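Local structure of phosphoserine phosphatase (Homo sapiens, 6HYY) at residues Asp18-Arg23 / Ile173-Thr178; Ile190-Asn195 / Thr210-Leu215; Gly86-Val91 / Ala116-Ile121; Ala10-Phe15 / Lys168-Ile173. The protein catalyses the magnesium-dependent hydrolysis of L-phosphoserine to serine and phosphate, the last step of serine biosynthesis, as a member of the haloacid dehalogenase family. All blocks are in the same frame, centred on the assembly; numbering follows the deposited sequence.

Contact 1 (Asp18-Arg23 / Ile173-Thr178). With MG (magnesium ion), chain D; SER (serine), chain E; PO4 (phosphate ion), chain C.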
loop_
_atom_site.group_PDB
_atom_site.type_symbol
_atom_site.label_atom_id
_atom_site.label_comp_id
_atom_site.label_asym_id
_atom_site.label_seq_id
_atom_site.Cartn_x
_atom_site.Cartn_y
_atom_site.Cartn_z
ATOM N N ASP A 18 0.868 -2.591 -2.208
ATOM C CA ASP A 18 1.581 -3.501 -3.116
ATOM C C ASP A 18 2.412 -4.521 -2.339
ATOM O O ASP A 18 3.263 -4.162 -1.518
ATOM C CB ASP A 18 2.525 -2.770 -4.086
ATOM C CG ASP A 18 1.811 -1.859 -5.091
ATOM O OD1 ASP A 18 0.608 -2.033 -5.365
ATOM O OD2 ASP A 18 2.484 -0.945 -5.627
ATOM N N SER A 19 2.192 -5.800 -2.642
ATOM C CA SER A 19 2.833 -6.961 -2.036
ATOM C C SER A 19 2.469 -7.156 -0.573
ATOM O O SER A 19 2.990 -8.070 0.066
ATOM C CB SER A 19 4.357 -6.925 -2.192
ATOM O OG SER A 19 4.677 -6.855 -3.570
ATOM N N THR A 20 1.539 -6.360 -0.032
ATOM C CA THR A 20 1.040 -6.575 1.322
ATOM C C THR A 20 -0.449 -6.896 1.281
ATOM O O THR A 20 -0.815 -8.057 1.448
ATOM C CB THR A 20 1.342 -5.366 2.207
ATOM O OG1 THR A 20 2.768 -5.245 2.311
ATOM C CG2 THR A 20 0.794 -5.575 3.586
ATOM N N VAL A 21 -1.308 -5.919 1.012
ATOM C CA VAL A 21 -2.745 -6.189 0.900
ATOM C C VAL A 21 -3.055 -6.949 -0.385
ATOM O O VAL A 21 -3.967 -7.789 -0.419
ATOM C CB VAL A 21 -3.525 -4.864 0.965
ATOM C CG1 VAL A 21 -5.004 -5.078 0.612
ATOM C CG2 VAL A 21 -3.417 -4.282 2.352
ATOM N N ILE A 22 -2.332 -6.651 -1.459
ATOM C CA ILE A 22 -2.466 -7.406 -2.705
ATOM C C ILE A 22 -1.162 -8.143 -2.991
ATOM O O ILE A 22 -0.101 -7.807 -2.482
ATOM C CB ILE A 22 -2.863 -6.516 -3.899
ATOM C CG1 ILE A 22 -1.776 -5.464 -4.172
ATOM C CG2 ILE A 22 -4.257 -5.894 -3.668
ATOM C CD1 ILE A 22 -2.073 -4.550 -5.368
ATOM N N ARG A 23 -1.251 -9.168 -3.848
ATOM C CA ARG A 23 -0.085 -10.008 -4.106
ATOM C C ARG A 23 0.915 -9.331 -5.033
ATOM O O ARG A 23 2.121 -9.588 -4.929
ATOM C CB ARG A 23 -0.539 -11.352 -4.694
ATOM C CG ARG A 23 -1.719 -11.946 -3.938
ATOM C CD ARG A 23 -1.650 -13.465 -3.879
ATOM N NE ARG A 23 -0.827 -13.898 -2.751
ATOM C CZ ARG A 23 -0.769 -15.143 -2.285
ATOM N NH1 ARG A 23 -1.497 -16.108 -2.841
ATOM N NH2 ARG A 23 0.020 -15.419 -1.252
ATOM N N ILE A 173 1.796 -1.551 8.693
ATOM C CA ILE A 173 2.025 -2.941 8.276
ATOM C C ILE A 173 2.416 -2.950 6.816
ATOM O O ILE A 173 1.676 -2.437 5.974
ATOM C CB ILE A 173 0.780 -3.812 8.502
ATOM C CG1 ILE A 173 0.399 -3.801 9.990
ATOM C CG2 ILE A 173 1.044 -5.251 7.974
ATOM C CD1 ILE A 173 -0.740 -4.747 10.384
ATOM N N GLY A 174 3.575 -3.537 6.513
ATOM C CA GLY A 174 4.007 -3.576 5.122
ATOM C C GLY A 174 5.226 -4.453 4.945
ATOM O O GLY A 174 5.824 -4.939 5.912
ATOM N N ASP A 175 5.567 -4.674 3.679
ATOM C CA ASP A 175 6.616 -5.621 3.331
ATOM C C ASP A 175 7.985 -4.995 3.137
ATOM O O ASP A 175 8.983 -5.724 3.175
ATOM C CB ASP A 175 6.245 -6.366 2.040
ATOM C CG ASP A 175 6.227 -5.454 0.830
ATOM O OD1 ASP A 175 5.463 -4.477 0.842
ATOM O OD2 ASP A 175 6.979 -5.703 -0.148
ATOM N N GLY A 176 8.072 -3.676 2.949
ATOM C CA GLY A 176 9.268 -3.057 2.420
ATOM C C GLY A 176 9.934 -2.092 3.388
ATOM O O GLY A 176 9.382 -1.724 4.426
ATOM N N ALA A 177 11.145 -1.676 3.013
ATOM C CA ALA A 177 11.884 -0.750 3.867
ATOM C C ALA A 177 11.168 0.591 4.009
ATOM O O ALA A 177 11.221 1.204 5.088
ATOM C CB ALA A 177 13.302 -0.562 3.319
ATOM N N THR A 178 10.474 1.054 2.961
ATOM C CA THR A 178 9.735 2.310 3.086
ATOM C C THR A 178 8.611 2.204 4.108
ATOM O O THR A 178 8.253 3.205 4.733
ATOM C CB THR A 178 9.184 2.770 1.737
ATOM O OG1 THR A 178 8.180 1.856 1.265
ATOM C CG2 THR A 178 10.310 2.891 0.721
HETATM MG MG MG D . 4.899 -2.831 -0.621
HETATM N N SER E . 3.779 0.963 -4.554
HETATM C CA SER E . 3.259 1.253 -3.223
HETATM C C SER E . 4.332 1.929 -2.380
HETATM O O SER E . 4.587 1.474 -1.270
HETATM C CB SER E . 2.807 -0.011 -2.523
HETATM O OG SER E . 1.735 0.189 -1.632
HETATM O OXT SER E . 4.985 2.901 -2.775
HETATM P P PO4 C . 9.809 -0.561 -0.843
HETATM O O1 PO4 C . 8.497 -0.767 -1.555
HETATM O O2 PO4 C . 9.568 -0.365 0.627
HETATM O O3 PO4 C . 10.699 -1.760 -1.073
HETATM O O4 PO4 C . 10.518 0.644 -1.420
HETATM O O HOH W 1 6.315 -3.865 -2.022
HETATM O O HOH W 2 5.208 -1.387 -2.024
HETATM O O HOH W 3 6.397 -1.456 0.295
#

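Contact 2 (Ile190-Asn195 / Thr210-Leu215)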
loop_
_atom_site.group_PDB
_atom_site.type_symbol
_atom_site.label_atom_id
_atom_site.label_comp_id
_atom_site.label_asym_id
_atom_site.label_seq_id
_atom_site.Cartn_x
_atom_site.Cartn_y
_atom_site.Cartn_z
ATOM N N ILE A 190 4.808 -3.595 11.814
ATOM C CA ILE A 190 4.822 -5.039 11.624
ATOM C C ILE A 190 5.192 -5.318 10.174
ATOM O O ILE A 190 4.462 -4.932 9.255
ATOM C CB ILE A 190 3.472 -5.682 11.968
ATOM C CG1 ILE A 190 3.057 -5.316 13.398
ATOM C CG2 ILE A 190 3.591 -7.191 11.797
ATOM C CD1 ILE A 190 1.646 -5.771 13.770
ATOM N N GLY A 191 6.317 -6.007 9.969
ATOM C CA GLY A 191 6.699 -6.405 8.626
ATOM C C GLY A 191 5.918 -7.612 8.155
ATOM O O GLY A 191 5.481 -8.446 8.948
ATOM N N PHE A 192 5.707 -7.679 6.842
ATOM C CA PHE A 192 4.883 -8.732 6.251
ATOM C C PHE A 192 5.610 -9.422 5.108
ATOM O O PHE A 192 5.949 -8.781 4.108
ATOM C CB PHE A 192 3.552 -8.165 5.750
ATOM C CG PHE A 192 2.666 -9.220 5.166
ATOM C CD1 PHE A 192 2.025 -10.135 5.997
ATOM C CD2 PHE A 192 2.491 -9.313 3.804
ATOM C CE1 PHE A 192 1.234 -11.123 5.484
ATOM C CE2 PHE A 192 1.687 -10.330 3.268
ATOM C CZ PHE A 192 1.061 -11.221 4.111
ATOM N N GLY A 193 5.751 -10.741 5.215
ATOM C CA GLY A 193 6.484 -11.492 4.208
ATOM C C GLY A 193 5.676 -12.587 3.532
ATOM O O GLY A 193 6.242 -13.531 2.972
ATOM N N GLY A 194 4.349 -12.471 3.557
ATOM C CA GLY A 194 3.515 -13.520 2.982
ATOM C C GLY A 194 3.612 -13.641 1.477
ATOM O O GLY A 194 3.355 -14.715 0.914
ATOM N N ASN A 195 3.970 -12.558 0.791
ATOM C CA ASN A 195 4.088 -12.594 -0.660
ATOM C C ASN A 195 5.538 -12.717 -1.108
ATOM O O ASN A 195 5.891 -13.639 -1.850
ATOM C CB ASN A 195 3.412 -11.368 -1.278
ATOM C CG ASN A 195 1.905 -11.450 -1.163
ATOM O OD1 ASN A 195 1.300 -12.456 -1.549
ATOM N ND2 ASN A 195 1.292 -10.422 -0.594
ATOM N N THR A 210 4.515 -13.757 8.365
ATOM C CA THR A 210 4.421 -14.223 6.986
ATOM C C THR A 210 3.023 -14.682 6.611
ATOM O O THR A 210 2.818 -15.148 5.485
ATOM C CB THR A 210 5.409 -15.371 6.715
ATOM O OG1 THR A 210 5.294 -16.361 7.743
ATOM C CG2 THR A 210 6.840 -14.850 6.666
ATOM N N ASP A 211 2.060 -14.579 7.515
ATOM C CA ASP A 211 0.691 -14.955 7.196
ATOM C C ASP A 211 -0.223 -14.123 8.079
ATOM O O ASP A 211 -0.007 -14.037 9.292
ATOM C CB ASP A 211 0.469 -16.456 7.411
ATOM C CG ASP A 211 -0.794 -16.968 6.737
ATOM O OD1 ASP A 211 -1.851 -16.309 6.859
ATOM O OD2 ASP A 211 -0.725 -18.030 6.080
ATOM N N PHE A 212 -1.226 -13.488 7.471
ATOM C CA PHE A 212 -2.114 -12.636 8.246
ATOM C C PHE A 212 -2.861 -13.414 9.331
ATOM O O PHE A 212 -3.343 -12.799 10.287
ATOM C CB PHE A 212 -3.079 -11.907 7.305
ATOM C CG PHE A 212 -2.451 -10.727 6.584
ATOM C CD1 PHE A 212 -1.779 -9.729 7.294
ATOM C CD2 PHE A 212 -2.519 -10.627 5.205
ATOM C CE1 PHE A 212 -1.202 -8.653 6.621
ATOM C CE2 PHE A 212 -1.953 -9.551 4.528
ATOM C CZ PHE A 212 -1.290 -8.563 5.233
ATOM N N VAL A 213 -2.912 -14.749 9.237
ATOM C CA VAL A 213 -3.513 -15.559 10.300
ATOM C C VAL A 213 -2.850 -15.289 11.647
ATOM O O VAL A 213 -3.501 -15.383 12.693
ATOM C CB VAL A 213 -3.444 -17.069 9.972
ATOM C CG1 VAL A 213 -4.312 -17.420 8.773
ATOM C CG2 VAL A 213 -2.008 -17.534 9.794
ATOM N N GLU A 214 -1.551 -14.970 11.653
ATOM C CA GLU A 214 -0.851 -14.815 12.925
ATOM C C GLU A 214 -1.453 -13.704 13.771
ATOM O O GLU A 214 -1.446 -13.791 15.004
ATOM C CB GLU A 214 0.634 -14.556 12.686
ATOM C CG GLU A 214 1.314 -15.658 11.904
ATOM C CD GLU A 214 2.736 -15.304 11.550
ATOM O OE1 GLU A 214 3.471 -14.870 12.460
ATOM O OE2 GLU A 214 3.114 -15.441 10.366
ATOM N N LEU A 215 -1.972 -12.655 13.137
ATOM C CA LEU A 215 -2.718 -11.649 13.881
ATOM C C LEU A 215 -4.134 -12.107 14.188
ATOM O O LEU A 215 -4.745 -11.600 15.137
ATOM C CB LEU A 215 -2.739 -10.337 13.096
ATOM C CG LEU A 215 -1.337 -9.865 12.731
ATOM C CD1 LEU A 215 -1.384 -8.663 11.805
ATOM C CD2 LEU A 215 -0.562 -9.541 14.002
#

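Contact 3 (Gly86-Val91 / Ala116-Ile121)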
loop_
_atom_site.group_PDB
_atom_site.type_symbol
_atom_site.label_atom_id
_atom_site.label_comp_id
_atom_site.label_asym_id
_atom_site.label_seq_id
_atom_site.Cartn_x
_atom_site.Cartn_y
_atom_site.Cartn_z
ATOM N N GLY A 86 -6.095 -14.003 3.773
ATOM C CA GLY A 86 -6.240 -13.554 5.130
ATOM C C GLY A 86 -6.557 -12.085 5.306
ATOM O O GLY A 86 -7.028 -11.710 6.380
ATOM N N ILE A 87 -6.314 -11.246 4.292
ATOM C CA ILE A 87 -6.494 -9.807 4.540
ATOM C C ILE A 87 -7.975 -9.439 4.686
ATOM O O ILE A 87 -8.316 -8.574 5.514
ATOM C CB ILE A 87 -5.781 -8.948 3.476
ATOM C CG1 ILE A 87 -5.778 -7.463 3.885
ATOM C CG2 ILE A 87 -6.439 -9.014 2.154
ATOM C CD1 ILE A 87 -5.077 -7.152 5.226
ATOM N N ARG A 88 -8.892 -10.097 3.966
ATOM C CA ARG A 88 -10.313 -9.783 4.153
ATOM C C ARG A 88 -10.752 -10.058 5.587
ATOM O O ARG A 88 -11.433 -9.234 6.220
ATOM C CB ARG A 88 -11.183 -10.605 3.199
ATOM C CG ARG A 88 -11.115 -10.232 1.741
ATOM C CD ARG A 88 -12.015 -11.221 0.947
ATOM N NE ARG A 88 -11.830 -11.115 -0.497
ATOM C CZ ARG A 88 -10.834 -11.691 -1.186
ATOM N NH1 ARG A 88 -9.911 -12.459 -0.591
ATOM N NH2 ARG A 88 -10.761 -11.503 -2.496
ATOM N N GLU A 89 -10.384 -11.228 6.119
ATOM C CA GLU A 89 -10.763 -11.590 7.479
ATOM C C GLU A 89 -10.124 -10.646 8.492
ATOM O O GLU A 89 -10.776 -10.228 9.453
ATOM C CB GLU A 89 -10.377 -13.044 7.768
ATOM C CG GLU A 89 -10.945 -13.531 9.085
ATOM C CD GLU A 89 -10.635 -14.987 9.368
ATOM O OE1 GLU A 89 -10.028 -15.653 8.504
ATOM O OE2 GLU A 89 -11.002 -15.454 10.462
ATOM N N LEU A 90 -8.849 -10.303 8.288
ATOM C CA LEU A 90 -8.147 -9.415 9.215
ATOM C C LEU A 90 -8.780 -8.029 9.246
ATOM O O LEU A 90 -9.031 -7.484 10.330
ATOM C CB LEU A 90 -6.667 -9.321 8.845
ATOM C CG LEU A 90 -5.836 -8.394 9.742
ATOM C CD1 LEU A 90 -5.862 -8.872 11.186
ATOM C CD2 LEU A 90 -4.411 -8.341 9.239
ATOM N N VAL A 91 -9.029 -7.432 8.074
ATOM C CA VAL A 91 -9.670 -6.110 8.073
ATOM C C VAL A 91 -11.048 -6.199 8.709
ATOM O O VAL A 91 -11.458 -5.306 9.461
ATOM C CB VAL A 91 -9.742 -5.516 6.656
ATOM C CG1 VAL A 91 -10.586 -4.240 6.665
ATOM C CG2 VAL A 91 -8.346 -5.190 6.124
ATOM N N ALA A 116 -9.858 -1.100 -1.806
ATOM C CA ALA A 116 -10.545 -0.661 -0.591
ATOM C C ALA A 116 -12.023 -1.029 -0.616
ATOM O O ALA A 116 -12.581 -1.480 0.396
ATOM C CB ALA A 116 -10.382 0.845 -0.421
ATOM N N SER A 117 -12.662 -0.843 -1.773
ATOM C CA SER A 117 -13.992 -1.337 -2.087
ATOM C C SER A 117 -13.962 -2.778 -2.559
ATOM O O SER A 117 -14.566 -3.145 -3.563
ATOM C CB SER A 117 -14.631 -0.440 -3.125
ATOM O OG SER A 117 -15.954 -0.869 -3.354
ATOM N N LYS A 118 -13.141 -3.584 -1.901
ATOM C CA LYS A 118 -13.417 -4.978 -1.644
ATOM C C LYS A 118 -13.329 -5.266 -0.161
ATOM O O LYS A 118 -13.899 -6.263 0.294
ATOM C CB LYS A 118 -12.448 -5.904 -2.421
ATOM C CG LYS A 118 -12.942 -6.219 -3.840
ATOM C CD LYS A 118 -11.861 -6.742 -4.790
ATOM C CE LYS A 118 -11.450 -8.161 -4.448
ATOM N NZ LYS A 118 -10.496 -8.744 -5.454
ATOM N N LEU A 119 -12.701 -4.374 0.612
ATOM C CA LEU A 119 -12.420 -4.559 2.036
ATOM C C LEU A 119 -13.282 -3.674 2.930
ATOM O O LEU A 119 -12.989 -3.546 4.133
ATOM C CB LEU A 119 -10.943 -4.259 2.327
ATOM C CG LEU A 119 -9.947 -5.155 1.588
ATOM C CD1 LEU A 119 -8.555 -4.504 1.583
ATOM C CD2 LEU A 119 -9.884 -6.526 2.237
ATOM N N ASN A 120 -14.300 -3.026 2.365
ATOM C CA ASN A 120 -15.174 -2.107 3.104
ATOM C C ASN A 120 -14.407 -0.970 3.759
ATOM O O ASN A 120 -14.821 -0.455 4.804
ATOM C CB ASN A 120 -15.986 -2.849 4.147
ATOM C CG ASN A 120 -16.737 -3.965 3.544
ATOM O OD1 ASN A 120 -16.336 -5.118 3.645
ATOM N ND2 ASN A 120 -17.814 -3.628 2.853
ATOM N N ILE A 121 -13.309 -0.568 3.137
ATOM C CA ILE A 121 -12.525 0.579 3.582
ATOM C C ILE A 121 -12.996 1.793 2.789
ATOM O O ILE A 121 -12.914 1.777 1.548
ATOM C CB ILE A 121 -11.028 0.328 3.377
ATOM C CG1 ILE A 121 -10.561 -0.845 4.252
ATOM C CG2 ILE A 121 -10.210 1.610 3.677
ATOM C CD1 ILE A 121 -9.134 -1.321 3.931
#

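Contact 4 (Ala10-Phe15 / Lys168-Ile173)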
loop_
_atom_site.group_PDB
_atom_site.type_symbol
_atom_site.label_atom_id
_atom_site.label_comp_id
_atom_site.label_asym_id
_atom_site.label_seq_id
_atom_site.Cartn_x
_atom_site.Cartn_y
_atom_site.Cartn_z
ATOM N N ALA A 10 -3.869 -1.083 19.202
ATOM C CA ALA A 10 -3.900 -0.060 18.163
ATOM C C ALA A 10 -5.304 0.498 17.993
ATOM O O ALA A 10 -6.286 -0.249 18.015
ATOM C CB ALA A 10 -3.425 -0.641 16.836
ATOM N N ASP A 11 -5.413 1.812 17.793
ATOM C CA ASP A 11 -6.699 2.332 17.344
ATOM C C ASP A 11 -6.714 2.685 15.862
ATOM O O ASP A 11 -7.786 2.980 15.331
ATOM C CB ASP A 11 -7.174 3.524 18.193
ATOM C CG ASP A 11 -6.225 4.685 18.197
ATOM O OD1 ASP A 11 -5.076 4.564 17.739
ATOM O OD2 ASP A 11 -6.652 5.763 18.694
ATOM N N ALA A 12 -5.575 2.596 15.171
ATOM C CA ALA A 12 -5.558 2.738 13.724
ATOM C C ALA A 12 -4.470 1.827 13.172
ATOM O O ALA A 12 -3.403 1.684 13.772
ATOM C CB ALA A 12 -5.340 4.191 13.274
ATOM N N VAL A 13 -4.754 1.183 12.038
ATOM C CA VAL A 13 -3.772 0.345 11.362
ATOM C C VAL A 13 -3.700 0.798 9.917
ATOM O O VAL A 13 -4.730 0.898 9.244
ATOM C CB VAL A 13 -4.145 -1.144 11.441
ATOM C CG1 VAL A 13 -3.201 -1.969 10.540
ATOM C CG2 VAL A 13 -4.111 -1.648 12.866
ATOM N N CYS A 14 -2.497 1.101 9.451
ATOM C CA CYS A 14 -2.269 1.496 8.067
ATOM C C CYS A 14 -1.569 0.351 7.360
ATOM O O CYS A 14 -0.553 -0.145 7.849
ATOM C CB CYS A 14 -1.407 2.749 7.948
ATOM S SG CYS A 14 -2.102 4.179 8.800
ATOM N N PHE A 15 -2.125 -0.074 6.233
ATOM C CA PHE A 15 -1.543 -1.135 5.428
ATOM C C PHE A 15 -0.933 -0.552 4.168
ATOM O O PHE A 15 -1.592 0.211 3.451
ATOM C CB PHE A 15 -2.597 -2.146 4.996
ATOM C CG PHE A 15 -3.116 -3.034 6.081
ATOM C CD1 PHE A 15 -2.490 -4.237 6.391
ATOM C CD2 PHE A 15 -4.265 -2.680 6.778
ATOM C CE1 PHE A 15 -2.982 -5.065 7.379
ATOM C CE2 PHE A 15 -4.785 -3.521 7.765
ATOM C CZ PHE A 15 -4.131 -4.705 8.085
ATOM N N LYS A 168 -4.273 7.403 19.230
ATOM C CA LYS A 168 -3.350 7.038 20.310
ATOM C C LYS A 168 -2.227 6.130 19.838
ATOM O O LYS A 168 -1.076 6.286 20.260
ATOM C CB LYS A 168 -4.092 6.375 21.468
ATOM C CG LYS A 168 -5.354 7.070 21.755
ATOM C CD LYS A 168 -4.884 8.248 22.570
ATOM C CE LYS A 168 -6.064 9.067 22.958
ATOM N NZ LYS A 168 -6.892 8.291 23.829
ATOM N N LYS A 169 -2.531 5.180 18.965
ATOM C CA LYS A 169 -1.559 4.145 18.644
ATOM C C LYS A 169 -1.824 3.697 17.209
ATOM O O LYS A 169 -2.773 2.950 16.963
ATOM C CB LYS A 169 -1.659 2.982 19.617
ATOM C CG LYS A 169 -0.620 1.895 19.355
ATOM C CD LYS A 169 -0.236 1.182 20.637
ATOM C CE LYS A 169 1.160 0.587 20.547
ATOM N NZ LYS A 169 1.490 -0.190 21.785
ATOM N N ILE A 170 -0.984 4.158 16.285
ATOM C CA ILE A 170 -1.069 3.801 14.870
ATOM C C ILE A 170 0.009 2.772 14.552
ATOM O O ILE A 170 1.198 2.998 14.806
ATOM C CB ILE A 170 -0.903 5.034 13.969
ATOM C CG1 ILE A 170 -1.912 6.108 14.307
ATOM C CG2 ILE A 170 -1.070 4.660 12.495
ATOM C CD1 ILE A 170 -1.656 7.386 13.515
ATOM N N ILE A 171 -0.386 1.658 13.942
ATOM C CA ILE A 171 0.550 0.621 13.519
ATOM C C ILE A 171 0.634 0.652 12.002
ATOM O O ILE A 171 -0.398 0.725 11.323
ATOM C CB ILE A 171 0.108 -0.769 14.005
ATOM C CG1 ILE A 171 0.047 -0.792 15.545
ATOM C CG2 ILE A 171 1.046 -1.860 13.464
ATOM C CD1 ILE A 171 -0.251 -2.153 16.128
ATOM N N MET A 172 1.857 0.622 11.477
ATOM C CA MET A 172 2.096 0.469 10.040
ATOM C C MET A 172 2.423 -0.991 9.734
ATOM O O MET A 172 3.210 -1.600 10.458
ATOM C CB MET A 172 3.262 1.350 9.594
ATOM C CG MET A 172 3.636 1.181 8.134
ATOM S SD MET A 172 2.526 2.127 7.072
ATOM C CE MET A 172 2.568 1.205 5.525
ATOM N N ILE A 173 1.796 -1.551 8.693
ATOM C CA ILE A 173 2.025 -2.941 8.276
ATOM C C ILE A 173 2.416 -2.950 6.816
ATOM O O ILE A 173 1.676 -2.437 5.974
ATOM C CB ILE A 173 0.780 -3.812 8.502
ATOM C CG1 ILE A 173 0.399 -3.801 9.990
ATOM C CG2 ILE A 173 1.044 -5.251 7.974
ATOM C CD1 ILE A 173 -0.740 -4.747 10.384
#

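Contact 1 (Asp18-Arg23 / Ile173-Thr178)
T20 and D175 meet beside a magnesium ion, where two signature segments of the haloacid dehalogenase fold converge: the DxDxT-type motif (D16-T20) that begins at the end of strand 12-16 and runs into helix 17-21, and the G174-D175-G176 turn that ends strand 170-174. The tight part lies here. T20 OG1 stands 3.2 Å from D175 OD1 and is hydrogen-bonded to D16, while CG2, anti to the backbone N, turns toward the carbonyl of I173. S19 CB packs 3.5 Å from D175 OD2. D175 holds CG between its own N and carbonyl carbon (chi1 67°), a turn that carries OD1 to the metal. D18 O and D175 OD1 each bind magnesium at 2.3 Å, so two acceptors that would otherwise repel share one cation; D16 and three waters complete six ligands. The rotation of the D175 carboxylate is fixed at its other oxygen, OD2, by a salt bridge to R198 and a magnesium-bound water. The D18 carboxylate serves the serine instead of D175: its OD2 accepts from the serine N, its OD1 from the backbone of G26, and D18 N gives the serine OG a bond of 3.0 Å. Replacing D18 with an alanine is likely to leave the serine amino group without its carboxylate mate and G26 N without its acceptor. The looser side is filled by water and a phosphate ion that does not bind the magnesium directly. Two metal-bound waters reach it, partly through weak bonds, and T178 grips its O2 twice, from N at 2.9 Å and from OG1 at 2.7 Å.

Contact 2 (Ile190-Asn195 / Thr210-Leu215)
F192 and F212 form an offset stack, the main contact between the end of strand 188-192 and the loop after strand 207-209. The ring planes are 7° from parallel and the centroids 4.0 Å apart, although the side chains arrive at about a right angle to each other. F192 extends CG anti to its backbone N (chi1 -179°), which lays its ring face against that of F212; its opposite face is covered toward the rim by G194 N. A second, looser apolar contact joins I190 CD1 to L215 CD2 at 4.4 Å, beside L3 and F7 of helix 2-8. Backbone packing is close at the glycines: G194 CA lies 3.1 Å from T210 O. No hydrogen bond crosses between the segments; within 210-215, E214 OE2 accepts from T210 N at 3.0 Å, on its syn side, and more weakly from D211 N. D211 OD1 takes V213 N at 3.0 Å in a nearly straight bond of 174°, an Asx turn at the start of the helically wound residues 212-215, at the edge of the Rossmann-like sheet of this hydrolase family.

Contact 3 (Gly86-Val91 / Ala116-Ile121)
The carbonyl oxygen of A116 accepts two backbone N-H groups from opposite faces of its plane, L119 N at 2.9 Å and I121 N at 3.0 Å. This double grip folds the chain back at the end of helix 109-116 and presents L119 and I121 to the first turns of helix 87-96. L119 has the largest share of the contact. Its CD2 lies against the helix backbone, 3.8 Å from R88 CA, with the CG of R88 and the CG2 of I87 beside it; the L119 and R88 side chains meet at about a right angle. One turn on, V91 places CG1 anti to its backbone N (chi1 172°), and that methyl fits between the carbonyl oxygen of L119, at 3.6 Å, and I121 CG1, at 4.2 Å. No hydrogen bond crosses between the segments, so apolar packing holds the pair together. The turn belongs to a beta-alpha-beta crossover, in which strand 100-105, helix 109-116 and strand 126-133 follow one another and the two strands run parallel in the central sheet; helix 87-96 is the element that leads into strand 100-105. Toward the core, I87 and L119 both touch V21 of helix 17-21, and I121 packs on V101 and L103. At the outer edge the character changes. The extended chain of R88 crosses the end of K118, which is bent at its third torsion (72°), and both side chains also rest on L83. R88 NH2 comes 3.9 Å from K118 CE and 4.1 Å from K118 NZ, two like charges near the protein surface.

Contact 4 (Ala10-Phe15 / Lys168-Ile173)
The carboxylate of D11 holds two successive backbone amides just before the neighbouring strand. OD2 takes K168 N at 2.9 Å on its syn side, 16° out of the carboxylate plane, while OD1 takes K169 N, also at 2.9 Å, from above that plane. With CG between backbone N and carbonyl carbon (chi1 59°), D11 can reach across while its own N donates to K169 O at 3.0 Å. A leucine in its place would probably leave the amides of K168 and K169 without their acceptors and the residues before the strand freer to shift. Beyond it runs a regular parallel ladder: I171 N to A12 O, C14 N to I171 O at 2.8 Å, and I173 N to C14 O, the last two nearly along the C=O axis. Side chains alternate between the faces. Before the strand, A10 CB touches I171 CD1 at 3.6 Å; on the face of V13 and F15, I173 CD1 sits between V13 CG1, at 3.7 Å, and F15 CE1. On the other, C14 SG meets I170 CG2 at 3.9 Å, and M172, bent at its second torsion (81°), brings SD to 4.1 Å from C14 CB. These are central strands of the Rossmann-like sheet: strand 100-105 pairs with the far edge of 12-16, helix 153-165 covers C14, I170 and M172, and helix 2-8 packs on I171 and I173.

Overall arrangement
From the N terminus, strand 12-16 opens contact 4 and helix 17-21 after it opens contact 1. Contact 3 then opens and closes, nested inside both long loops, tying helix 87-96 to the turn after helix 109-116. Residues 168-173 close contact 4 and 173-178 close contact 1; the two cross along the chain and share I173, so the sheet pairing leads straight into the magnesium site. Contact 2 follows in series, fastening the next strand, 188-192, to the C-terminal region. F15 of contact 4 packs on I87, L90 and F212, linking contacts 2, 3 and 4, while R23 and N195 join contact 1 to contact 2.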